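Local atomic coordinates of transcription antitermination protein NusB (Aquifex aeolicus, PDB entry 3R2C), a protein that probably acts in transcription antitermination of ribosomal RNA genes, binding the boxA antiterminator sequence of their RNA. Residues R8-L13 with K30-E35; F12-R17 with K49-A54; A90-L95 with G125-I130. All coordinates share one frame; numbering follows the deposited sequence.

Contact 1 (R8-L13 with K30-E35); sequences RDTAFL and KEVVEE. With ACT (acetate ion), chain K; nucleotides of chain E.
Thr10 OG1 is gripped by two groups: Lys36 NZ, at the end of helix 25-36, and, weakly, Gly6 O one turn back. This places the contact between the first two consecutive helices of the all-helical NusB fold, 3-21 and 25-36. OG1 lies beside the backbone N (chi1 -63°), which leaves CG2 anti to that N and set against the second helix, while the hydroxyl keeps its polar partners. Thr10 CG2 meets Val32 CG1 at 3.9 Å, and the two side chains slide past each other in opposite directions. Leu13, one turn on, adds its CB at 4.2 Å from the same Val32 CG1. No hydrogen bond joins the two segments.

The end of Arg8 meets the RNA instead. Its NH1 donates to O6 of G1 of chain E at 2.9 Å, a fairly straight bond (161°) made at the edge of the guanidinium, near its plane. Three carboxylates fix the rotation of this group: Glu91 at NE, Glu99 at NH2 and Asp106 at NH1. A methionine here would probably leave O6 of G1 without this donor and the three acids without their shared cation. Lys30 NZ binds an acetate, probably from the crystallisation liquor, at 2.7 Å from OXT. Back at the helix pair, Val32 CG1 also lies 4.1 Å from Thr10 O, so one methyl touches both backbone and side chain of Thr10.

Contact 2 (F12-R17 with K49-A54); sequences FLVLYR and KLVDTA
Val14 is the first residue of 12-17 to meet 49-54. Its CB lies 3.9 Å from Val51 CG2, and its CG1 lies 4.0 Å from Val51 CG1. The two valine side chains cross at about a right angle, and both methyls of Val51 come up against Val14. Val14 CG1 is anti to the backbone N (chi1 175°), which turns it to Val51. Val14 also packs on Phe29 and Val32 of helix 25-36. Val51 in turn also rests on Ala11, one turn earlier on helix 3-21.

Leu15 follows. Its CB does not aim at the second segment, but the extended side chain (chi2 179°) carries the methyls there. CD1 is 3.8 Å and CD2 3.9 Å from Ala54 CB, so the fork of the leucine meets the alanine methyl with both branches. Leu15 also touches Asn83. This is the buried middle of the helical NusB fold, where helix 3-21 packs against helices 25-36, 41-56 and 79-94. On the far helix, Lys49 O takes two donors from opposite faces of its plane: Thr53 N, and Thr53 OG1 at 2.7 Å, tilted 33° from that plane. The threonine hydroxyl is thereby tied to its own helix, and its side chain packs on Phe94 and Leu95.

Tyr16 CB sits over one face of the Phe12 ring, toward the rim, and Tyr16 OH bonds an acidic side chain of another protein chain. Arg17 forms a salt bridge through NH2 with Glu35 OE1, and its NE makes a weak hydrogen bond to the backbone of that other chain.

Contact 3 (A90-L95 with G125-I130); sequences AELIFL and GVLSAI. With nucleotides of chain E.
This is an apolar contact between two helices, 79-94 near its C-terminal end and 117-137 in its middle, and the RNA lies along the other side of the second helix. The backbones are well apart, with Leu92 CA 9.4 Å from Leu127 CA. Long side chains span the distance. Leu92 and Leu127 reach toward each other tip to tip, with Leu92 CD1 3.8 Å from Leu127 CD2. Phe104 touches both leucines. Ile93 and Ile130 cross at about a right angle, Ile93 CD1 resting 3.9 Å from Ile130 CG2. Helix 79-94 ends in a wider pi-type turn, in which Leu95 N bonds Ala90 O.

Ser128 points away from helix 79-94. Its OG is used twice: it accepts from N3 of U4 of chain E at 3.0 Å (161°) and donates to O2 of C6 of chain E at 2.8 Å. OG anti to the backbone N (chi1 -174°) places it between the two bases. Val126 CG2 lies 3.7 Å from C2 of U7 of chain E. At Gly125 a CB would clash with O5' of U7. Helix 117-137 thus has one apolar side for the core and one for nucleotides, an arrangement consistent with the boxA-binding site of NusB.

All three contacts are buried and apolar where their helices meet, and none has a hydrogen bond between its segments. Contacts 1 and 2 share helix 3-21, which packs on helix 25-36 in one and on helix 41-56 in the other. Contact 2 is the more central, and side chains of the two pack directly on each other. Contact 3 joins a different helix pair, on the opposite side of the chain's centre from contact 1. One salt bridge links contacts 1 and 3, while Leu50 packs on Leu95 between contacts 2 and 3. Their outer faces differ: contacts 1 and 2 also meet another protein chain, whereas contacts 1 and 3 bind RNA bases.

Contact 1 (R8-L13 with K30-E35)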
loop_
_atom_site.group_PDB
_atom_site.type_symbol
_atom_site.label_atom_id
_atom_site.label_comp_id
_atom_site.label_asym_id
_atom_site.label_seq_id
_atom_site.Cartn_x
_atom_site.Cartn_y
_atom_site.Cartn_z
ATOM N N ARG A 8 -3.018 -4.210 -11.355
ATOM C CA ARG A 8 -3.596 -3.782 -10.079
ATOM C C ARG A 8 -2.634 -4.028 -8.915
ATOM O O ARG A 8 -2.544 -3.210 -7.997
ATOM C CB ARG A 8 -4.930 -4.494 -9.840
ATOM C CG ARG A 8 -6.008 -3.987 -10.782
ATOM C CD ARG A 8 -7.261 -4.874 -10.789
ATOM N NE ARG A 8 -8.169 -4.452 -11.858
ATOM C CZ ARG A 8 -8.701 -5.264 -12.768
ATOM N NH1 ARG A 8 -8.468 -6.581 -12.725
ATOM N NH2 ARG A 8 -9.489 -4.765 -13.710
ATOM N N ASP A 9 -1.907 -5.140 -8.947
ATOM C CA ASP A 9 -0.880 -5.364 -7.932
ATOM C C ASP A 9 0.215 -4.278 -7.995
ATOM O O ASP A 9 0.621 -3.719 -6.969
ATOM C CB ASP A 9 -0.255 -6.753 -8.077
ATOM C CG ASP A 9 0.924 -6.961 -7.120
ATOM O OD1 ASP A 9 0.682 -7.212 -5.921
ATOM O OD2 ASP A 9 2.093 -6.855 -7.557
ATOM N N THR A 10 0.682 -3.962 -9.198
ATOM C CA THR A 10 1.675 -2.896 -9.355
ATOM C C THR A 10 1.160 -1.576 -8.795
ATOM O O THR A 10 1.856 -0.901 -8.031
ATOM C CB THR A 10 2.040 -2.708 -10.837
ATOM O OG1 THR A 10 2.643 -3.915 -11.320
ATOM C CG2 THR A 10 2.999 -1.541 -11.023
ATOM N N ALA A 11 -0.057 -1.209 -9.182
ATOM C CA ALA A 11 -0.636 0.062 -8.779
ATOM C C ALA A 11 -0.829 0.102 -7.260
ATOM O O ALA A 11 -0.540 1.121 -6.617
ATOM C CB ALA A 11 -1.975 0.285 -9.488
ATOM N N PHE A 12 -1.308 -1.004 -6.684
ATOM C CA PHE A 12 -1.453 -1.076 -5.227
ATOM C C PHE A 12 -0.108 -0.850 -4.514
ATOM O O PHE A 12 -0.027 -0.085 -3.539
ATOM C CB PHE A 12 -2.025 -2.423 -4.779
ATOM C CG PHE A 12 -1.841 -2.667 -3.311
ATOM C CD1 PHE A 12 -2.727 -2.124 -2.398
ATOM C CD2 PHE A 12 -0.763 -3.421 -2.844
ATOM C CE1 PHE A 12 -2.546 -2.323 -1.026
ATOM C CE2 PHE A 12 -0.577 -3.625 -1.490
ATOM C CZ PHE A 12 -1.472 -3.065 -0.574
ATOM N N LEU A 13 0.940 -1.507 -4.998
ATOM C CA LEU A 13 2.261 -1.383 -4.388
ATOM C C LEU A 13 2.733 0.061 -4.430
ATOM O O LEU A 13 3.357 0.550 -3.476
ATOM C CB LEU A 13 3.286 -2.295 -5.086
ATOM C CG LEU A 13 2.990 -3.795 -4.910
ATOM C CD1 LEU A 13 4.036 -4.669 -5.598
ATOM C CD2 LEU A 13 2.893 -4.165 -3.426
ATOM N N LYS A 30 8.403 3.989 -11.027
ATOM C CA LYS A 30 9.618 3.506 -11.660
ATOM C C LYS A 30 10.284 2.440 -10.778
ATOM O O LYS A 30 10.725 1.412 -11.287
ATOM C CB LYS A 30 10.553 4.691 -11.962
ATOM C CG LYS A 30 11.942 4.338 -12.491
ATOM C CD LYS A 30 12.909 5.534 -12.395
ATOM C CE LYS A 30 12.723 6.551 -13.530
ATOM N NZ LYS A 30 13.580 7.770 -13.353
ATOM N N GLU A 31 10.331 2.653 -9.459
ATOM C CA GLU A 31 10.919 1.659 -8.557
ATOM C C GLU A 31 10.192 0.311 -8.632
ATOM O O GLU A 31 10.821 -0.750 -8.710
ATOM C CB GLU A 31 10.884 2.137 -7.102
ATOM C CG GLU A 31 11.932 3.148 -6.727
ATOM C CD GLU A 31 11.846 3.546 -5.253
ATOM O OE1 GLU A 31 11.108 2.887 -4.483
ATOM O OE2 GLU A 31 12.518 4.517 -4.867
ATOM N N VAL A 32 8.864 0.346 -8.584
ATOM C CA VAL A 32 8.098 -0.901 -8.578
ATOM C C VAL A 32 8.227 -1.649 -9.908
ATOM O O VAL A 32 8.359 -2.871 -9.930
ATOM C CB VAL A 32 6.615 -0.657 -8.228
ATOM C CG1 VAL A 32 5.810 -1.949 -8.395
ATOM C CG2 VAL A 32 6.496 -0.130 -6.795
ATOM N N VAL A 33 8.193 -0.911 -11.012
ATOM C CA VAL A 33 8.318 -1.506 -12.340
ATOM C C VAL A 33 9.659 -2.241 -12.461
ATOM O O VAL A 33 9.732 -3.367 -12.972
ATOM C CB VAL A 33 8.181 -0.422 -13.447
ATOM C CG1 VAL A 33 8.766 -0.904 -14.776
ATOM C CG2 VAL A 33 6.711 -0.002 -13.614
ATOM N N GLU A 34 10.726 -1.626 -11.973
ATOM C CA GLU A 34 12.040 -2.268 -12.027
ATOM C C GLU A 34 12.118 -3.497 -11.124
ATOM O O GLU A 34 12.697 -4.501 -11.505
ATOM C CB GLU A 34 13.138 -1.268 -11.666
ATOM C CG GLU A 34 13.194 -0.086 -12.628
ATOM C CD GLU A 34 14.397 0.811 -12.396
ATOM O OE1 GLU A 34 15.199 0.511 -11.481
ATOM O OE2 GLU A 34 14.540 1.814 -13.134
ATOM N N GLU A 35 11.532 -3.428 -9.932
ATOM C CA GLU A 35 11.573 -4.559 -9.006
ATOM C C GLU A 35 10.774 -5.755 -9.499
ATOM O O GLU A 35 11.176 -6.896 -9.288
ATOM C CB GLU A 35 11.049 -4.150 -7.631
ATOM C CG GLU A 35 12.002 -3.248 -6.872
ATOM C CD GLU A 35 11.299 -2.461 -5.792
ATOM O OE1 GLU A 35 10.121 -2.769 -5.525
ATOM O OE2 GLU A 35 11.913 -1.533 -5.221
HETATM C C ACT K . 10.381 9.937 -12.822
HETATM O O ACT K . 10.477 11.018 -12.190
HETATM O OXT ACT K . 11.361 9.164 -12.740
HETATM C CH3 ACT K . 9.169 9.581 -13.638
ATOM O "O5'" G E 1 -9.315 -15.311 -18.987
ATOM C "C5'" G E 1 -8.618 -16.217 -18.138
ATOM C "C4'" G E 1 -9.220 -16.255 -16.758
ATOM O "O4'" G E 1 -8.995 -14.973 -16.100
ATOM C "C3'" G E 1 -10.727 -16.472 -16.708
ATOM O "O3'" G E 1 -11.035 -17.070 -15.453
ATOM C "C2'" G E 1 -11.240 -15.029 -16.739
ATOM O "O2'" G E 1 -12.572 -14.849 -16.304
ATOM C "C1'" G E 1 -10.234 -14.368 -15.796
ATOM N N9 G E 1 -10.081 -12.923 -15.953
ATOM C C8 G E 1 -10.183 -12.070 -17.031
ATOM N N7 G E 1 -9.920 -10.825 -16.704
ATOM C C5 G E 1 -9.622 -10.869 -15.348
ATOM C C6 G E 1 -9.266 -9.856 -14.407
ATOM O O6 G E 1 -9.139 -8.655 -14.607
ATOM N N1 G E 1 -9.047 -10.360 -13.127
ATOM C C2 G E 1 -9.174 -11.684 -12.792
ATOM N N2 G E 1 -8.945 -12.036 -11.523
ATOM N N3 G E 1 -9.515 -12.626 -13.648
ATOM C C4 G E 1 -9.721 -12.151 -14.886
#

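Contact 2 (F12-R17 with K49-A54)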
loop_
_atom_site.group_PDB
_atom_site.type_symbol
_atom_site.label_atom_id
_atom_site.label_comp_id
_atom_site.label_asym_id
_atom_site.label_seq_id
_atom_site.Cartn_x
_atom_site.Cartn_y
_atom_site.Cartn_z
ATOM N N PHE A 12 -1.308 -1.004 -6.684
ATOM C CA PHE A 12 -1.453 -1.076 -5.227
ATOM C C PHE A 12 -0.108 -0.850 -4.514
ATOM O O PHE A 12 -0.027 -0.085 -3.539
ATOM C CB PHE A 12 -2.025 -2.423 -4.779
ATOM C CG PHE A 12 -1.841 -2.667 -3.311
ATOM C CD1 PHE A 12 -2.727 -2.124 -2.398
ATOM C CD2 PHE A 12 -0.763 -3.421 -2.844
ATOM C CE1 PHE A 12 -2.546 -2.323 -1.026
ATOM C CE2 PHE A 12 -0.577 -3.625 -1.490
ATOM C CZ PHE A 12 -1.472 -3.065 -0.574
ATOM N N LEU A 13 0.940 -1.507 -4.998
ATOM C CA LEU A 13 2.261 -1.383 -4.388
ATOM C C LEU A 13 2.733 0.061 -4.430
ATOM O O LEU A 13 3.357 0.550 -3.476
ATOM C CB LEU A 13 3.286 -2.295 -5.086
ATOM C CG LEU A 13 2.990 -3.795 -4.910
ATOM C CD1 LEU A 13 4.036 -4.669 -5.598
ATOM C CD2 LEU A 13 2.893 -4.165 -3.426
ATOM N N VAL A 14 2.434 0.749 -5.528
ATOM C CA VAL A 14 2.844 2.140 -5.650
ATOM C C VAL A 14 2.085 3.027 -4.657
ATOM O O VAL A 14 2.704 3.820 -3.965
ATOM C CB VAL A 14 2.754 2.664 -7.103
ATOM C CG1 VAL A 14 3.070 4.170 -7.162
ATOM C CG2 VAL A 14 3.749 1.887 -8.008
ATOM N N LEU A 15 0.766 2.871 -4.571
ATOM C CA LEU A 15 -0.037 3.652 -3.641
ATOM C C LEU A 15 0.379 3.368 -2.198
ATOM O O LEU A 15 0.451 4.274 -1.386
ATOM C CB LEU A 15 -1.535 3.341 -3.827
ATOM C CG LEU A 15 -2.113 3.757 -5.189
ATOM C CD1 LEU A 15 -3.608 3.398 -5.315
ATOM C CD2 LEU A 15 -1.905 5.259 -5.434
ATOM N N TYR A 16 0.653 2.103 -1.894
ATOM C CA TYR A 16 1.092 1.689 -0.566
ATOM C C TYR A 16 2.405 2.398 -0.211
ATOM O O TYR A 16 2.529 3.012 0.858
ATOM C CB TYR A 16 1.211 0.158 -0.532
ATOM C CG TYR A 16 1.889 -0.458 0.688
ATOM C CD1 TYR A 16 1.183 -0.694 1.865
ATOM C CD2 TYR A 16 3.220 -0.840 0.640
ATOM C CE1 TYR A 16 1.799 -1.280 2.970
ATOM C CE2 TYR A 16 3.838 -1.428 1.725
ATOM C CZ TYR A 16 3.126 -1.642 2.888
ATOM O OH TYR A 16 3.764 -2.208 3.970
ATOM N N ARG A 17 3.375 2.369 -1.122
ATOM C CA ARG A 17 4.645 3.063 -0.887
ATOM C C ARG A 17 4.500 4.570 -0.778
ATOM O O ARG A 17 5.188 5.223 0.011
ATOM C CB ARG A 17 5.629 2.764 -2.012
ATOM C CG ARG A 17 6.463 1.565 -1.726
ATOM C CD ARG A 17 7.249 1.130 -2.939
ATOM N NE ARG A 17 7.466 -0.306 -2.891
ATOM C CZ ARG A 17 8.403 -0.944 -3.578
ATOM N NH1 ARG A 17 9.229 -0.270 -4.359
ATOM N NH2 ARG A 17 8.516 -2.254 -3.448
ATOM N N LYS A 49 -1.900 4.094 -15.614
ATOM C CA LYS A 49 -3.185 4.783 -15.648
ATOM C C LYS A 49 -3.934 4.675 -14.307
ATOM O O LYS A 49 -4.517 5.657 -13.848
ATOM C CB LYS A 49 -4.050 4.245 -16.781
ATOM C CG LYS A 49 -5.316 5.062 -17.020
ATOM C CD LYS A 49 -5.836 4.838 -18.422
ATOM C CE LYS A 49 -6.160 3.384 -18.636
ATOM N NZ LYS A 49 -7.218 2.951 -17.693
ATOM N N LEU A 50 -3.902 3.500 -13.679
ATOM C CA LEU A 50 -4.494 3.320 -12.349
ATOM C C LEU A 50 -3.833 4.246 -11.348
ATOM O O LEU A 50 -4.520 4.931 -10.593
ATOM C CB LEU A 50 -4.336 1.881 -11.854
ATOM C CG LEU A 50 -5.131 0.833 -12.625
ATOM C CD1 LEU A 50 -4.672 -0.593 -12.226
ATOM C CD2 LEU A 50 -6.615 1.027 -12.375
ATOM N N VAL A 51 -2.502 4.260 -11.338
ATOM C CA VAL A 51 -1.764 5.109 -10.399
ATOM C C VAL A 51 -2.052 6.575 -10.684
ATOM O O VAL A 51 -2.345 7.354 -9.768
ATOM C CB VAL A 51 -0.237 4.851 -10.440
ATOM C CG1 VAL A 51 0.512 5.933 -9.647
ATOM C CG2 VAL A 51 0.080 3.468 -9.867
ATOM N N ASP A 52 -1.994 6.962 -11.951
ATOM C CA ASP A 52 -2.219 8.373 -12.297
ATOM C C ASP A 52 -3.616 8.832 -11.872
ATOM O O ASP A 52 -3.806 9.974 -11.426
ATOM C CB ASP A 52 -2.037 8.612 -13.801
ATOM C CG ASP A 52 -0.580 8.518 -14.236
ATOM O OD1 ASP A 52 0.314 8.517 -13.356
ATOM O OD2 ASP A 52 -0.329 8.454 -15.461
ATOM N N THR A 53 -4.582 7.933 -12.000
ATOM C CA THR A 53 -5.974 8.248 -11.706
ATOM C C THR A 53 -6.192 8.418 -10.209
ATOM O O THR A 53 -6.803 9.399 -9.775
ATOM C CB THR A 53 -6.927 7.136 -12.210
ATOM O OG1 THR A 53 -6.842 7.039 -13.632
ATOM C CG2 THR A 53 -8.366 7.426 -11.814
ATOM N N ALA A 54 -5.689 7.467 -9.427
ATOM C CA ALA A 54 -5.806 7.528 -7.968
ATOM C C ALA A 54 -5.115 8.768 -7.414
ATOM O O ALA A 54 -5.631 9.425 -6.512
ATOM C CB ALA A 54 -5.204 6.271 -7.318
#

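Contact 3 (A90-L95 with G125-I130)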
loop_
_atom_site.group_PDB
_atom_site.type_symbol
_atom_site.label_atom_id
_atom_site.label_comp_id
_atom_site.label_asym_id
_atom_site.label_seq_id
_atom_site.Cartn_x
_atom_site.Cartn_y
_atom_site.Cartn_z
ATOM N N ALA A 90 -10.756 4.242 -7.557
ATOM C CA ALA A 90 -10.213 4.824 -8.777
ATOM C C ALA A 90 -10.685 4.032 -10.002
ATOM O O ALA A 90 -11.087 4.620 -11.008
ATOM C CB ALA A 90 -8.685 4.867 -8.727
ATOM N N GLU A 91 -10.651 2.706 -9.931
ATOM C CA GLU A 91 -11.029 1.917 -11.110
ATOM C C GLU A 91 -12.540 1.830 -11.314
ATOM O O GLU A 91 -13.032 1.973 -12.435
ATOM C CB GLU A 91 -10.453 0.492 -11.066
ATOM C CG GLU A 91 -10.543 -0.167 -12.446
ATOM C CD GLU A 91 -9.699 -1.414 -12.575
ATOM O OE1 GLU A 91 -9.154 -1.878 -11.550
ATOM O OE2 GLU A 91 -9.586 -1.932 -13.709
ATOM N N LEU A 92 -13.279 1.581 -10.242
ATOM C CA LEU A 92 -14.724 1.371 -10.357
ATOM C C LEU A 92 -15.430 2.664 -10.735
ATOM O O LEU A 92 -16.376 2.665 -11.505
ATOM C CB LEU A 92 -15.296 0.865 -9.031
ATOM C CG LEU A 92 -14.941 -0.591 -8.722
ATOM C CD1 LEU A 92 -15.372 -0.939 -7.295
ATOM C CD2 LEU A 92 -15.570 -1.547 -9.746
ATOM N N ILE A 93 -14.950 3.770 -10.191
ATOM C CA ILE A 93 -15.675 5.024 -10.311
ATOM C C ILE A 93 -15.021 5.965 -11.292
ATOM O O ILE A 93 -15.664 6.428 -12.225
ATOM C CB ILE A 93 -15.832 5.704 -8.955
ATOM C CG1 ILE A 93 -16.719 4.828 -8.067
ATOM C CG2 ILE A 93 -16.428 7.108 -9.120
ATOM C CD1 ILE A 93 -17.263 5.526 -6.852
ATOM N N PHE A 94 -13.741 6.238 -11.102
ATOM C CA PHE A 94 -13.103 7.261 -11.907
ATOM C C PHE A 94 -12.728 6.731 -13.293
ATOM O O PHE A 94 -12.664 7.494 -14.249
ATOM C CB PHE A 94 -11.923 7.880 -11.141
ATOM C CG PHE A 94 -12.366 8.753 -10.005
ATOM C CD1 PHE A 94 -12.601 8.220 -8.750
ATOM C CD2 PHE A 94 -12.607 10.113 -10.214
ATOM C CE1 PHE A 94 -13.035 9.032 -7.707
ATOM C CE2 PHE A 94 -13.038 10.933 -9.184
ATOM C CZ PHE A 94 -13.253 10.397 -7.928
ATOM N N LEU A 95 -12.524 5.426 -13.417
ATOM C CA LEU A 95 -12.312 4.844 -14.740
ATOM C C LEU A 95 -13.572 4.116 -15.236
ATOM O O LEU A 95 -13.561 3.527 -16.311
ATOM C CB LEU A 95 -11.104 3.911 -14.734
ATOM C CG LEU A 95 -9.750 4.591 -14.497
ATOM C CD1 LEU A 95 -8.647 3.546 -14.424
ATOM C CD2 LEU A 95 -9.440 5.628 -15.581
ATOM N N GLY A 125 -16.685 -5.145 2.091
ATOM C CA GLY A 125 -17.889 -4.546 2.637
ATOM C C GLY A 125 -17.959 -3.051 2.373
ATOM O O GLY A 125 -18.994 -2.543 1.938
ATOM N N VAL A 126 -16.865 -2.335 2.629
ATOM C CA VAL A 126 -16.829 -0.901 2.324
ATOM C C VAL A 126 -16.937 -0.627 0.814
ATOM O O VAL A 126 -17.729 0.205 0.377
ATOM C CB VAL A 126 -15.548 -0.230 2.873
ATOM C CG1 VAL A 126 -15.486 1.236 2.437
ATOM C CG2 VAL A 126 -15.497 -0.329 4.405
ATOM N N LEU A 127 -16.134 -1.314 0.011
ATOM C CA LEU A 127 -16.123 -1.055 -1.425
ATOM C C LEU A 127 -17.480 -1.351 -2.064
ATOM O O LEU A 127 -17.887 -0.676 -3.010
ATOM C CB LEU A 127 -15.040 -1.882 -2.133
ATOM C CG LEU A 127 -14.741 -1.436 -3.575
ATOM C CD1 LEU A 127 -14.281 0.040 -3.617
ATOM C CD2 LEU A 127 -13.666 -2.322 -4.219
ATOM N N SER A 128 -18.170 -2.367 -1.558
ATOM C CA SER A 128 -19.489 -2.715 -2.064
ATOM C C SER A 128 -20.509 -1.608 -1.807
ATOM O O SER A 128 -21.331 -1.303 -2.665
ATOM C CB SER A 128 -19.981 -4.017 -1.425
ATOM O OG SER A 128 -21.195 -4.420 -2.031
ATOM N N ALA A 129 -20.473 -1.034 -0.607
ATOM C CA ALA A 129 -21.347 0.086 -0.273
ATOM C C ALA A 129 -21.035 1.304 -1.143
ATOM O O ALA A 129 -21.941 1.978 -1.630
ATOM C CB ALA A 129 -21.201 0.446 1.199
ATOM N N ILE A 130 -19.751 1.589 -1.339
ATOM C CA ILE A 130 -19.347 2.714 -2.166
ATOM C C ILE A 130 -19.897 2.510 -3.568
ATOM O O ILE A 130 -20.458 3.427 -4.169
ATOM C CB ILE A 130 -17.801 2.834 -2.252
ATOM C CG1 ILE A 130 -17.231 3.339 -0.926
ATOM C CG2 ILE A 130 -17.391 3.782 -3.393
ATOM C CD1 ILE A 130 -15.707 3.175 -0.822
ATOM P P C E 6 -18.542 -12.212 2.715
ATOM O OP1 C E 6 -18.055 -12.599 4.050
ATOM O OP2 C E 6 -19.695 -12.934 2.147
ATOM O "O5'" C E 6 -18.848 -10.639 2.676
ATOM C "C5'" C E 6 -17.932 -9.695 3.227
ATOM C "C4'" C E 6 -18.527 -8.304 3.251
ATOM O "O4'" C E 6 -18.853 -7.911 1.890
ATOM C "C3'" C E 6 -19.827 -8.168 4.048
ATOM O "O3'" C E 6 -19.954 -6.820 4.502
ATOM C "C2'" C E 6 -20.874 -8.439 2.976
ATOM O "O2'" C E 6 -22.168 -7.962 3.279
ATOM C "C1'" C E 6 -20.258 -7.708 1.781
ATOM N N1 C E 6 -20.692 -8.208 0.459
ATOM C C2 C E 6 -21.470 -7.391 -0.369
ATOM O O2 C E 6 -21.794 -6.275 0.046
ATOM N N3 C E 6 -21.843 -7.832 -1.592
ATOM C C4 C E 6 -21.464 -9.049 -1.990
ATOM N N4 C E 6 -21.847 -9.461 -3.198
ATOM C C5 C E 6 -20.679 -9.905 -1.171
ATOM C C6 C E 6 -20.318 -9.447 0.030
ATOM P P U E 7 -20.477 -6.490 5.982
ATOM O OP1 U E 7 -20.372 -7.731 6.777
ATOM O OP2 U E 7 -21.798 -5.840 5.829
ATOM O "O5'" U E 7 -19.409 -5.430 6.496
ATOM C "C5'" U E 7 -18.100 -5.837 6.857
ATOM C "C4'" U E 7 -17.326 -4.705 7.491
ATOM O "O4'" U E 7 -17.400 -3.525 6.636
ATOM C "C3'" U E 7 -17.825 -4.263 8.866
ATOM O "O3'" U E 7 -16.717 -3.844 9.658
ATOM C "C2'" U E 7 -18.680 -3.054 8.543
ATOM O "O2'" U E 7 -18.839 -2.151 9.617
ATOM C "C1'" U E 7 -17.887 -2.436 7.394
ATOM N N1 U E 7 -18.686 -1.566 6.517
ATOM C C2 U E 7 -18.451 -0.211 6.651
ATOM O O2 U E 7 -17.631 0.255 7.427
ATOM N N3 U E 7 -19.212 0.579 5.840
ATOM C C4 U E 7 -20.160 0.176 4.931
ATOM O O4 U E 7 -20.739 1.048 4.288
ATOM C C5 U E 7 -20.363 -1.241 4.854
ATOM C C6 U E 7 -19.635 -2.050 5.638
ATOM P P U E 4 -19.635 -11.010 -9.240
ATOM O OP1 U E 4 -19.787 -12.467 -9.042
ATOM O OP2 U E 4 -20.824 -10.202 -9.593
ATOM O "O5'" U E 4 -18.915 -10.373 -7.987
ATOM C "C5'" U E 4 -17.595 -10.740 -7.646
ATOM C "C4'" U E 4 -17.291 -10.316 -6.250
ATOM O "O4'" U E 4 -17.301 -8.876 -6.182
ATOM C "C3'" U E 4 -18.315 -10.743 -5.216
ATOM O "O3'" U E 4 -18.111 -12.079 -4.793
ATOM C "C2'" U E 4 -18.135 -9.694 -4.118
ATOM O "O2'" U E 4 -17.005 -9.999 -3.312
ATOM C "C1'" U E 4 -17.805 -8.451 -4.939
ATOM N N1 U E 4 -18.971 -7.573 -5.184
ATOM C C2 U E 4 -19.504 -6.867 -4.125
ATOM O O2 U E 4 -19.127 -6.988 -2.973
ATOM N N3 U E 4 -20.539 -6.030 -4.453
ATOM C C4 U E 4 -21.059 -5.798 -5.704
ATOM O O4 U E 4 -21.987 -4.997 -5.820
ATOM C C5 U E 4 -20.436 -6.530 -6.761
ATOM C C6 U E 4 -19.428 -7.360 -6.463
#